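PDB 4PDY: aminoglycoside phosphotransferase from Alicyclobacillus acidocaldarius subsp. acidocaldarius, which probably transfers a phosphate group to a small-molecule acceptor, as other members of the aminoglycoside phosphotransferase family, relatives of the protein kinases, do. Local coordinates for residues 80-83 / 84-87; 177-180 / 181-184; 184-187 / 188-191; 308-311 / 312-316. One frame throughout, in Å; residues are numbered along the deposited sequence.

In the fold
Four local contacts, each between side chains a few residues apart, are spread over two ends of a kinase-like chain. Contact 1 lies in the loop between helix 64-79 and strand 88-89, where the side chain of Arg87 is about 10 Å from the bound histidine. The other three lie across the chain's centre from it, together among the helices; the centres of contacts 1 and 2 are about 49 Å apart. Contacts 2 and 3 share Leu184 on helix 180-187, with centres about 11 Å apart. Contact 4, on helix 303-315, is joined to contact 2 by a salt bridge, Asp179 OD2 to Arg312 NH2 at 2.9 Å, and meets contact 3 where Leu185 packs on Tyr313.

Contact 1 of 4, residues 80-83 / 84-87; sequences QGFT and KFAR
A chi1 of -173° turns the Phe82 side chain away from its own amide N and lays the ring beneath Lys84, whose amide N sits 3.7 Å above the plane of that ring, over the centre. Phe85 takes a different rotamer: its CG is set between the backbone N and the carbonyl carbon (chi1 67°), which carries CD1 to 3.5 Å from Phe82 CD2. The two rings are almost parallel, their planes only 3° apart, yet they meet rim to rim and do not stack. CB of Lys84 packs against CZ of Phe82 at 3.6 Å, while its amine runs on to Gln133 of helix 121-137. All this follows helix 64-79, which is closed by a Schellman motif with Gly81 at positive phi; Lys84 then centres an inverse gamma turn, across which Phe85 N makes a weak bond of 3.0 Å to Thr83 O. That carbonyl has a second donor, Arg87 NH1 at 2.8 Å. Arg87 NE lies over the Phe85 ring and bonds Phe85 O at 2.9 Å, in the guanidinium plane, so two carbonyls fix the guanidinium's rotation. An alanine in place of Phe82 would probably leave a gap between the turn and the helices 64-79 and 121-137, with CD1 of Phe85 deprived of its neighbour. Phe85 also packs against Leu74, which Phe82 touches too, and against Phe244.

Contact 2 of 4, residues 177-180 / 181-184; sequences EKDA and FDQL
A capping box opens helix 180-187, with Asp179 at the N-cap position and Asp182 three residues on, each side chain bonding the other's backbone N. Asp179 OD1 takes the amide N of Asp182 at 2.9 Å in a nearly straight bond (170°), met almost along the C-O axis of the carboxylate. In return Asp179 N gives to Asp182 OD2, also at 2.9 Å, reaching it on the anti side and somewhat out of the carboxylate plane. A chi1 of 67° tucks CG of Asp179 over its own backbone and turns OD1 back over the first turn. With both bonds made, the two carboxylates stack, their planes at 10°, with OD1 of Asp179 and OD2 of Asp182 only 3.2 Å apart. Two acids so close would be expected to repel, but cations answer them: Lys175 pairs with Asp182 OD2, and Arg312 of helix 303-315 with Asp179 OD2, while Tyr313 bonds Asp182 OD1. Backbone bonds from Gln183 N to Asp179 O and from Leu184 N to Ala180 O start the regular helix. Gln183 runs its extended side chain back alongside the lead-in residues, its CG against Lys178 CB at 3.8 Å and its NE2 hydrogen-bonded to Lys178 O at 3.1 Å, from above the carbonyl plane. One water donates to both acids, lying 2.7 Å from Asp179 OD2 and equally far from Asp182 OD1.

Contact 3 of 4, residues 184-187 / 188-191; sequences LLLS and MRDE
Leu186 and Arg189 lie side by side and point the same way, the leucine CD2 resting 3.4 Å above one face of the guanidinium, toward its rim. The arginine chain starts with CG anti to the carbonyl carbon, runs straight through chi2 and bends at chi3 (-81°), a turn that brings NE back to the carbonyl of Leu186, three residues earlier. There NE bonds Leu186 O at 2.8 Å, with an angle at the hydrogen of 175° and the oxygen in the guanidinium plane. The same oxygen also receives Arg189 N at 3.3 Å, from above the carbonyl plane, so one carbonyl is gripped twice by a single residue. Here helix 180-187 gives way to helix 189-203, and Met188 stands at the N-cap position of the second. Its amide N bonds Leu185 O at 3.1 Å and only weakly Leu184 O. Selenomethionine in this crystal, Met188 turns CG inward over its own backbone (chi1 65°) and bends at chi3, which brings the terminal CE back to Leu184 CG at 3.7 Å. Ser187 OG donates to Leu184 O at 2.6 Å. A water bridges the junction from Ser187 O to the amide N and OD2 of Asp190. Against helix 154-173, Leu185 and Arg189 both touch Trp169, and Leu186 packs on Asp173.

Contact 4 of 4, residues 308-311 / 312-316; sequences IAHA and RYHFA
His310 and His314 form an offset stack, centroids 3.9 Å apart and planes at 17°, with His314 CD2 lying over one face of the His310 ring. A chi1 of -70° swings the His314 ring back over His310, and His314 CB makes a CH-pi contact over the same ring, 4.1 Å from its centroid. Phe315 completes the aromatic cluster: the edge of His310 points to its face in an offset edge-to-face pair at 85°, with Phe315 CZ 3.7 Å from His310 CD2. On the neighbouring i/i+4 pair, Tyr313 CD2 packs 4.1 Å from Ala309 CB. The backbone widens into a pi-type turn, where Ala311 O accepts from both Phe315 N and Ala316 N, each at 3.0 Å. Asp164 of helix 154-173 fixes the stacked pair, its two carboxylate oxygens taking His310 ND1 and His314 NE2. Replacing His310 with alanine would probably leave His314 without its stacking partner, Phe315 without the edge on its face and one oxygen of Asp164 without that donor. Farther out, Arg312 packs on Phe181 and Tyr313 on Leu185 of helix 180-187, Met168 of helix 154-173 supports Ala309, and Ile308 meets Gln321 of helix 319-347, which places this helix end between three others.

Contact 1 of 4, residues 80-83 / 84-87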
loop_
_atom_site.group_PDB
_atom_site.type_symbol
_atom_site.label_atom_id
_atom_site.label_comp_id
_atom_site.label_asym_id
_atom_site.label_seq_id
_atom_site.Cartn_x
_atom_site.Cartn_y
_atom_site.Cartn_z
ATOM N N GLN A 80 -22.209 4.827 5.762
ATOM C CA GLN A 80 -21.759 6.214 5.656
ATOM C C GLN A 80 -21.614 6.704 4.207
ATOM O O GLN A 80 -21.176 7.833 3.988
ATOM C CB GLN A 80 -20.413 6.374 6.368
ATOM C CG GLN A 80 -20.452 6.006 7.844
ATOM C CD GLN A 80 -21.419 6.870 8.614
ATOM O OE1 GLN A 80 -22.332 6.376 9.264
ATOM N NE2 GLN A 80 -21.227 8.172 8.532
ATOM N N GLY A 81 -21.954 5.869 3.216
ATOM C CA GLY A 81 -21.934 6.295 1.819
ATOM C C GLY A 81 -20.827 5.699 0.970
ATOM O O GLY A 81 -20.777 5.934 -0.233
ATOM N N PHE A 82 -19.927 4.926 1.571
ATOM C CA PHE A 82 -18.780 4.411 0.832
ATOM C C PHE A 82 -19.219 3.333 -0.173
ATOM O O PHE A 82 -19.915 2.394 0.190
ATOM C CB PHE A 82 -17.788 3.794 1.799
ATOM C CG PHE A 82 -16.483 3.379 1.178
ATOM C CD1 PHE A 82 -15.654 4.292 0.560
ATOM C CD2 PHE A 82 -16.084 2.038 1.202
ATOM C CE1 PHE A 82 -14.447 3.905 0.033
ATOM C CE2 PHE A 82 -14.866 1.657 0.680
ATOM C CZ PHE A 82 -14.060 2.582 0.075
ATOM N N THR A 83 -18.718 3.453 -1.396
ATOM C CA THR A 83 -19.084 2.541 -2.484
ATOM C C THR A 83 -17.883 1.825 -3.086
ATOM O O THR A 83 -18.068 0.904 -3.878
ATOM C CB THR A 83 -19.740 3.305 -3.673
ATOM O OG1 THR A 83 -18.743 4.139 -4.315
ATOM C CG2 THR A 83 -20.883 4.141 -3.194
ATOM N N LYS A 84 -16.667 2.192 -2.702
ATOM C CA LYS A 84 -15.483 1.866 -3.496
ATOM C C LYS A 84 -14.812 0.578 -3.063
ATOM O O LYS A 84 -13.603 0.545 -2.803
ATOM C CB LYS A 84 -14.467 3.020 -3.476
ATOM C CG LYS A 84 -15.053 4.382 -3.837
ATOM C CD LYS A 84 -15.430 4.462 -5.317
ATOM C CE LYS A 84 -16.048 5.795 -5.670
ATOM N NZ LYS A 84 -15.187 6.991 -5.434
ATOM N N PHE A 85 -15.603 -0.493 -3.025
ATOM C CA PHE A 85 -15.094 -1.790 -2.615
ATOM C C PHE A 85 -15.886 -2.907 -3.288
ATOM O O PHE A 85 -17.073 -2.756 -3.574
ATOM C CB PHE A 85 -15.105 -1.972 -1.092
ATOM C CG PHE A 85 -16.471 -2.034 -0.490
ATOM C CD1 PHE A 85 -17.253 -0.888 -0.340
ATOM C CD2 PHE A 85 -16.968 -3.229 -0.013
ATOM C CE1 PHE A 85 -18.515 -0.962 0.196
ATOM C CE2 PHE A 85 -18.225 -3.297 0.565
ATOM C CZ PHE A 85 -18.996 -2.170 0.674
ATOM N N ALA A 86 -15.209 -4.022 -3.475
ATOM C CA ALA A 86 -15.850 -5.220 -4.005
ATOM C C ALA A 86 -16.735 -5.830 -2.929
ATOM O O ALA A 86 -16.352 -5.999 -1.785
ATOM C CB ALA A 86 -14.821 -6.230 -4.459
ATOM N N ARG A 87 -17.948 -6.171 -3.303
ATOM C CA ARG A 87 -18.952 -6.625 -2.379
ATOM C C ARG A 87 -18.854 -8.104 -2.060
ATOM O O ARG A 87 -18.817 -8.952 -2.973
ATOM C CB ARG A 87 -20.342 -6.299 -2.903
ATOM C CG ARG A 87 -20.536 -4.857 -3.303
ATOM C CD ARG A 87 -20.142 -3.876 -2.194
ATOM N NE ARG A 87 -19.884 -2.533 -2.768
ATOM C CZ ARG A 87 -20.804 -1.607 -2.984
ATOM N NH1 ARG A 87 -20.459 -0.488 -3.590
ATOM N NH2 ARG A 87 -22.080 -1.802 -2.656
#

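Contact 2 of 4, residues 177-180 / 181-184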
loop_
_atom_site.group_PDB
_atom_site.type_symbol
_atom_site.label_atom_id
_atom_site.label_comp_id
_atom_site.label_asym_id
_atom_site.label_seq_id
_atom_site.Cartn_x
_atom_site.Cartn_y
_atom_site.Cartn_z
ATOM N N GLU A 177 36.829 -6.481 -2.478
ATOM C CA GLU A 177 36.382 -6.376 -3.860
ATOM C C GLU A 177 34.939 -5.865 -3.864
ATOM O O GLU A 177 34.024 -6.570 -3.450
ATOM C CB GLU A 177 36.478 -7.741 -4.545
ATOM C CG GLU A 177 37.910 -8.228 -4.734
ATOM C CD GLU A 177 38.011 -9.629 -5.340
ATOM O OE1 GLU A 177 36.969 -10.265 -5.618
ATOM O OE2 GLU A 177 39.155 -10.097 -5.532
ATOM N N LYS A 178 34.755 -4.625 -4.312
ATOM C CA LYS A 178 33.446 -3.993 -4.359
ATOM C C LYS A 178 32.836 -4.163 -5.748
ATOM O O LYS A 178 33.453 -3.809 -6.748
ATOM C CB LYS A 178 33.582 -2.510 -4.027
ATOM C CG LYS A 178 33.951 -2.251 -2.586
ATOM C CD LYS A 178 34.455 -0.844 -2.419
ATOM C CE LYS A 178 34.771 -0.586 -0.968
ATOM N NZ LYS A 178 36.089 -1.150 -0.562
ATOM N N ASP A 179 31.619 -4.693 -5.806
ATOM C CA ASP A 179 30.919 -4.852 -7.070
ATOM C C ASP A 179 30.232 -3.545 -7.429
ATOM O O ASP A 179 30.369 -2.512 -6.725
ATOM C CB ASP A 179 29.991 -6.073 -7.032
ATOM C CG ASP A 179 28.809 -5.940 -6.071
ATOM O OD1 ASP A 179 28.352 -4.808 -5.781
ATOM O OD2 ASP A 179 28.290 -7.009 -5.635
ATOM N N ALA A 180 29.543 -3.528 -8.556
ATOM C CA ALA A 180 28.947 -2.291 -9.046
ATOM C C ALA A 180 27.923 -1.741 -8.063
ATOM O O ALA A 180 27.847 -0.532 -7.856
ATOM C CB ALA A 180 28.307 -2.521 -10.405
ATOM N N PHE A 181 27.132 -2.616 -7.464
ATOM C CA PHE A 181 26.155 -2.210 -6.448
ATOM C C PHE A 181 26.844 -1.548 -5.244
ATOM O O PHE A 181 26.458 -0.458 -4.820
ATOM C CB PHE A 181 25.321 -3.403 -5.971
ATOM C CG PHE A 181 24.191 -3.023 -5.054
ATOM C CD1 PHE A 181 24.453 -2.758 -3.723
ATOM C CD2 PHE A 181 22.887 -2.902 -5.496
ATOM C CE1 PHE A 181 23.442 -2.397 -2.858
ATOM C CE2 PHE A 181 21.872 -2.538 -4.635
ATOM C CZ PHE A 181 22.152 -2.264 -3.298
ATOM N N ASP A 182 27.857 -2.206 -4.703
ATOM C CA ASP A 182 28.592 -1.702 -3.544
ATOM C C ASP A 182 29.094 -0.314 -3.840
ATOM O O ASP A 182 28.938 0.595 -3.021
ATOM C CB ASP A 182 29.792 -2.599 -3.263
ATOM C CG ASP A 182 29.419 -4.035 -2.885
ATOM O OD1 ASP A 182 28.361 -4.267 -2.251
ATOM O OD2 ASP A 182 30.232 -4.936 -3.235
ATOM N N GLN A 183 29.746 -0.148 -4.984
ATOM C CA GLN A 183 30.335 1.147 -5.318
ATOM C C GLN A 183 29.261 2.218 -5.488
ATOM O O GLN A 183 29.406 3.353 -5.040
ATOM C CB GLN A 183 31.183 1.051 -6.587
ATOM C CG GLN A 183 32.388 0.145 -6.430
ATOM C CD GLN A 183 33.177 0.037 -7.706
ATOM O OE1 GLN A 183 33.695 1.032 -8.197
ATOM N NE2 GLN A 183 33.265 -1.165 -8.260
ATOM N N LEU A 184 28.169 1.896 -6.167
ATOM C CA LEU A 184 27.094 2.848 -6.361
ATOM C C LEU A 184 26.472 3.258 -5.010
ATOM O O LEU A 184 26.241 4.432 -4.768
ATOM C CB LEU A 184 26.046 2.274 -7.316
ATOM C CG LEU A 184 24.799 3.126 -7.530
ATOM C CD1 LEU A 184 25.129 4.503 -8.094
ATOM C CD2 LEU A 184 23.839 2.402 -8.454
HETATM O O HOH W 1 27.274 -6.607 -3.156
#

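Contact 3 of 4, residues 184-187 / 188-191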
loop_
_atom_site.group_PDB
_atom_site.type_symbol
_atom_site.label_atom_id
_atom_site.label_comp_id
_atom_site.label_asym_id
_atom_site.label_seq_id
_atom_site.Cartn_x
_atom_site.Cartn_y
_atom_site.Cartn_z
ATOM N N LEU A 184 28.169 1.896 -6.167
ATOM C CA LEU A 184 27.094 2.848 -6.361
ATOM C C LEU A 184 26.472 3.258 -5.010
ATOM O O LEU A 184 26.241 4.432 -4.768
ATOM C CB LEU A 184 26.046 2.274 -7.316
ATOM C CG LEU A 184 24.799 3.126 -7.530
ATOM C CD1 LEU A 184 25.129 4.503 -8.094
ATOM C CD2 LEU A 184 23.839 2.402 -8.454
ATOM N N LEU A 185 26.181 2.292 -4.157
ATOM C CA LEU A 185 25.652 2.610 -2.823
ATOM C C LEU A 185 26.621 3.542 -2.059
ATOM O O LEU A 185 26.201 4.555 -1.491
ATOM C CB LEU A 185 25.392 1.320 -2.031
ATOM C CG LEU A 185 24.793 1.550 -0.638
ATOM C CD1 LEU A 185 23.363 2.070 -0.729
ATOM C CD2 LEU A 185 24.852 0.259 0.157
ATOM N N LEU A 186 27.909 3.232 -2.095
ATOM C CA LEU A 186 28.895 4.084 -1.400
ATOM C C LEU A 186 28.933 5.505 -1.957
ATOM O O LEU A 186 29.111 6.472 -1.191
ATOM C CB LEU A 186 30.284 3.439 -1.420
ATOM C CG LEU A 186 30.390 2.190 -0.536
ATOM C CD1 LEU A 186 31.574 1.341 -0.947
ATOM C CD2 LEU A 186 30.470 2.565 0.941
ATOM N N SER A 187 28.730 5.631 -3.264
ATOM C CA SER A 187 28.761 6.934 -3.913
ATOM C C SER A 187 27.644 7.864 -3.458
ATOM O O SER A 187 27.756 9.073 -3.643
ATOM C CB SER A 187 28.695 6.811 -5.439
ATOM O OG SER A 187 27.377 6.514 -5.901
HETATM N N MSE A 188 26.567 7.320 -2.899
HETATM C CA MSE A 188 25.436 8.156 -2.475
HETATM C C MSE A 188 25.279 8.249 -0.967
HETATM O O MSE A 188 24.247 8.729 -0.499
HETATM C CB MSE A 188 24.144 7.736 -3.177
HETATM C CG MSE A 188 23.748 6.345 -2.767
HETATM SE SE MSE A 188 22.014 5.830 -3.560
HETATM C CE MSE A 188 22.909 5.287 -5.129
ATOM N N ARG A 189 26.295 7.856 -0.197
ATOM C CA ARG A 189 26.163 7.842 1.261
ATOM C C ARG A 189 25.778 9.193 1.841
ATOM O O ARG A 189 24.963 9.263 2.746
ATOM C CB ARG A 189 27.472 7.429 1.918
ATOM C CG ARG A 189 27.749 5.945 1.874
ATOM C CD ARG A 189 29.153 5.677 2.408
ATOM N NE ARG A 189 30.154 5.932 1.370
ATOM C CZ ARG A 189 31.470 5.874 1.549
ATOM N NH1 ARG A 189 31.991 5.606 2.753
ATOM N NH2 ARG A 189 32.268 6.106 0.506
ATOM N N ASP A 190 26.377 10.267 1.343
ATOM C CA ASP A 190 26.141 11.563 1.957
ATOM C C ASP A 190 24.699 12.017 1.712
ATOM O O ASP A 190 24.053 12.518 2.651
ATOM C CB ASP A 190 27.182 12.594 1.513
ATOM C CG ASP A 190 28.577 12.318 2.108
ATOM O OD1 ASP A 190 28.748 12.367 3.360
ATOM O OD2 ASP A 190 29.510 12.057 1.320
ATOM N N GLU A 191 24.150 11.763 0.512
ATOM C CA GLU A 191 22.747 12.110 0.262
ATOM C C GLU A 191 21.798 11.231 1.069
ATOM O O GLU A 191 20.774 11.689 1.567
ATOM C CB GLU A 191 22.372 12.027 -1.223
ATOM C CG GLU A 191 20.868 12.225 -1.489
ATOM C CD GLU A 191 20.455 12.067 -2.953
ATOM O OE1 GLU A 191 19.798 11.023 -3.308
ATOM O OE2 GLU A 191 20.793 12.993 -3.737
HETATM O O HOH W 2 28.229 10.502 -0.873
#

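Contact 4 of 4, residues 308-311 / 312-316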
loop_
_atom_site.group_PDB
_atom_site.type_symbol
_atom_site.label_atom_id
_atom_site.label_comp_id
_atom_site.label_asym_id
_atom_site.label_seq_id
_atom_site.Cartn_x
_atom_site.Cartn_y
_atom_site.Cartn_z
ATOM N N ILE A 308 16.252 -2.171 -0.878
ATOM C CA ILE A 308 17.067 -2.886 -1.844
ATOM C C ILE A 308 18.384 -3.362 -1.201
ATOM O O ILE A 308 18.787 -4.513 -1.334
ATOM C CB ILE A 308 17.386 -1.982 -3.060
ATOM C CG1 ILE A 308 16.109 -1.510 -3.749
ATOM C CG2 ILE A 308 18.330 -2.674 -4.028
ATOM C CD1 ILE A 308 16.372 -0.247 -4.522
ATOM N N ALA A 309 19.058 -2.463 -0.461
ATOM C CA ALA A 309 20.289 -2.884 0.217
ATOM C C ALA A 309 20.006 -3.954 1.291
ATOM O O ALA A 309 20.785 -4.897 1.460
ATOM C CB ALA A 309 20.999 -1.684 0.829
ATOM N N HIS A 310 18.904 -3.802 2.012
ATOM C CA HIS A 310 18.529 -4.777 3.014
ATOM C C HIS A 310 18.401 -6.162 2.406
ATOM O O HIS A 310 18.946 -7.135 2.914
ATOM C CB HIS A 310 17.252 -4.385 3.745
ATOM C CG HIS A 310 16.885 -5.323 4.843
ATOM N ND1 HIS A 310 17.257 -5.124 6.153
ATOM C CD2 HIS A 310 16.207 -6.496 4.823
ATOM C CE1 HIS A 310 16.817 -6.127 6.886
ATOM N NE2 HIS A 310 16.185 -6.981 6.105
ATOM N N ALA A 311 17.685 -6.241 1.286
ATOM C CA ALA A 311 17.547 -7.517 0.570
ATOM C C ALA A 311 18.912 -8.060 0.165
ATOM O O ALA A 311 19.223 -9.237 0.376
ATOM C CB ALA A 311 16.648 -7.353 -0.643
ATOM N N ARG A 312 19.748 -7.194 -0.392
ATOM C CA ARG A 312 21.044 -7.632 -0.900
ATOM C C ARG A 312 21.938 -8.237 0.174
ATOM O O ARG A 312 22.518 -9.301 -0.015
ATOM C CB ARG A 312 21.808 -6.519 -1.588
ATOM C CG ARG A 312 23.060 -6.991 -2.306
ATOM C CD ARG A 312 23.599 -5.923 -3.228
ATOM N NE ARG A 312 24.614 -6.385 -4.159
ATOM C CZ ARG A 312 24.365 -6.828 -5.401
ATOM N NH1 ARG A 312 23.123 -6.923 -5.854
ATOM N NH2 ARG A 312 25.391 -7.178 -6.150
ATOM N N TYR A 313 22.062 -7.523 1.292
ATOM C CA TYR A 313 23.067 -7.848 2.280
ATOM C C TYR A 313 22.550 -8.749 3.399
ATOM O O TYR A 313 23.338 -9.464 4.016
ATOM C CB TYR A 313 23.636 -6.561 2.848
ATOM C CG TYR A 313 24.348 -5.692 1.821
ATOM C CD1 TYR A 313 25.454 -6.153 1.122
ATOM C CD2 TYR A 313 23.949 -4.382 1.598
ATOM C CE1 TYR A 313 26.114 -5.340 0.200
ATOM C CE2 TYR A 313 24.608 -3.572 0.697
ATOM C CZ TYR A 313 25.695 -4.037 0.004
ATOM O OH TYR A 313 26.345 -3.232 -0.887
ATOM N N HIS A 314 21.249 -8.707 3.686
ATOM C CA HIS A 314 20.670 -9.617 4.669
ATOM C C HIS A 314 20.200 -10.928 4.056
ATOM O O HIS A 314 20.219 -11.954 4.715
ATOM C CB HIS A 314 19.501 -8.991 5.415
ATOM C CG HIS A 314 19.892 -7.895 6.354
ATOM N ND1 HIS A 314 19.987 -8.083 7.718
ATOM C CD2 HIS A 314 20.156 -6.593 6.126
ATOM C CE1 HIS A 314 20.328 -6.942 8.284
ATOM N NE2 HIS A 314 20.440 -6.025 7.344
ATOM N N PHE A 315 19.742 -10.862 2.807
ATOM C CA PHE A 315 19.189 -12.028 2.151
ATOM C C PHE A 315 20.218 -12.561 1.165
ATOM O O PHE A 315 21.010 -13.433 1.519
ATOM C CB PHE A 315 17.811 -11.732 1.534
ATOM C CG PHE A 315 16.810 -11.125 2.483
ATOM C CD1 PHE A 315 16.889 -11.328 3.856
ATOM C CD2 PHE A 315 15.773 -10.345 1.993
ATOM C CE1 PHE A 315 15.976 -10.727 4.708
ATOM C CE2 PHE A 315 14.843 -9.755 2.845
ATOM C CZ PHE A 315 14.951 -9.953 4.205
ATOM N N ALA A 316 20.248 -12.018 -0.048
ATOM C CA ALA A 316 21.257 -12.406 -1.047
ATOM C C ALA A 316 21.202 -11.415 -2.192
ATOM O O ALA A 316 20.169 -10.766 -2.430
ATOM C CB ALA A 316 21.041 -13.812 -1.601
#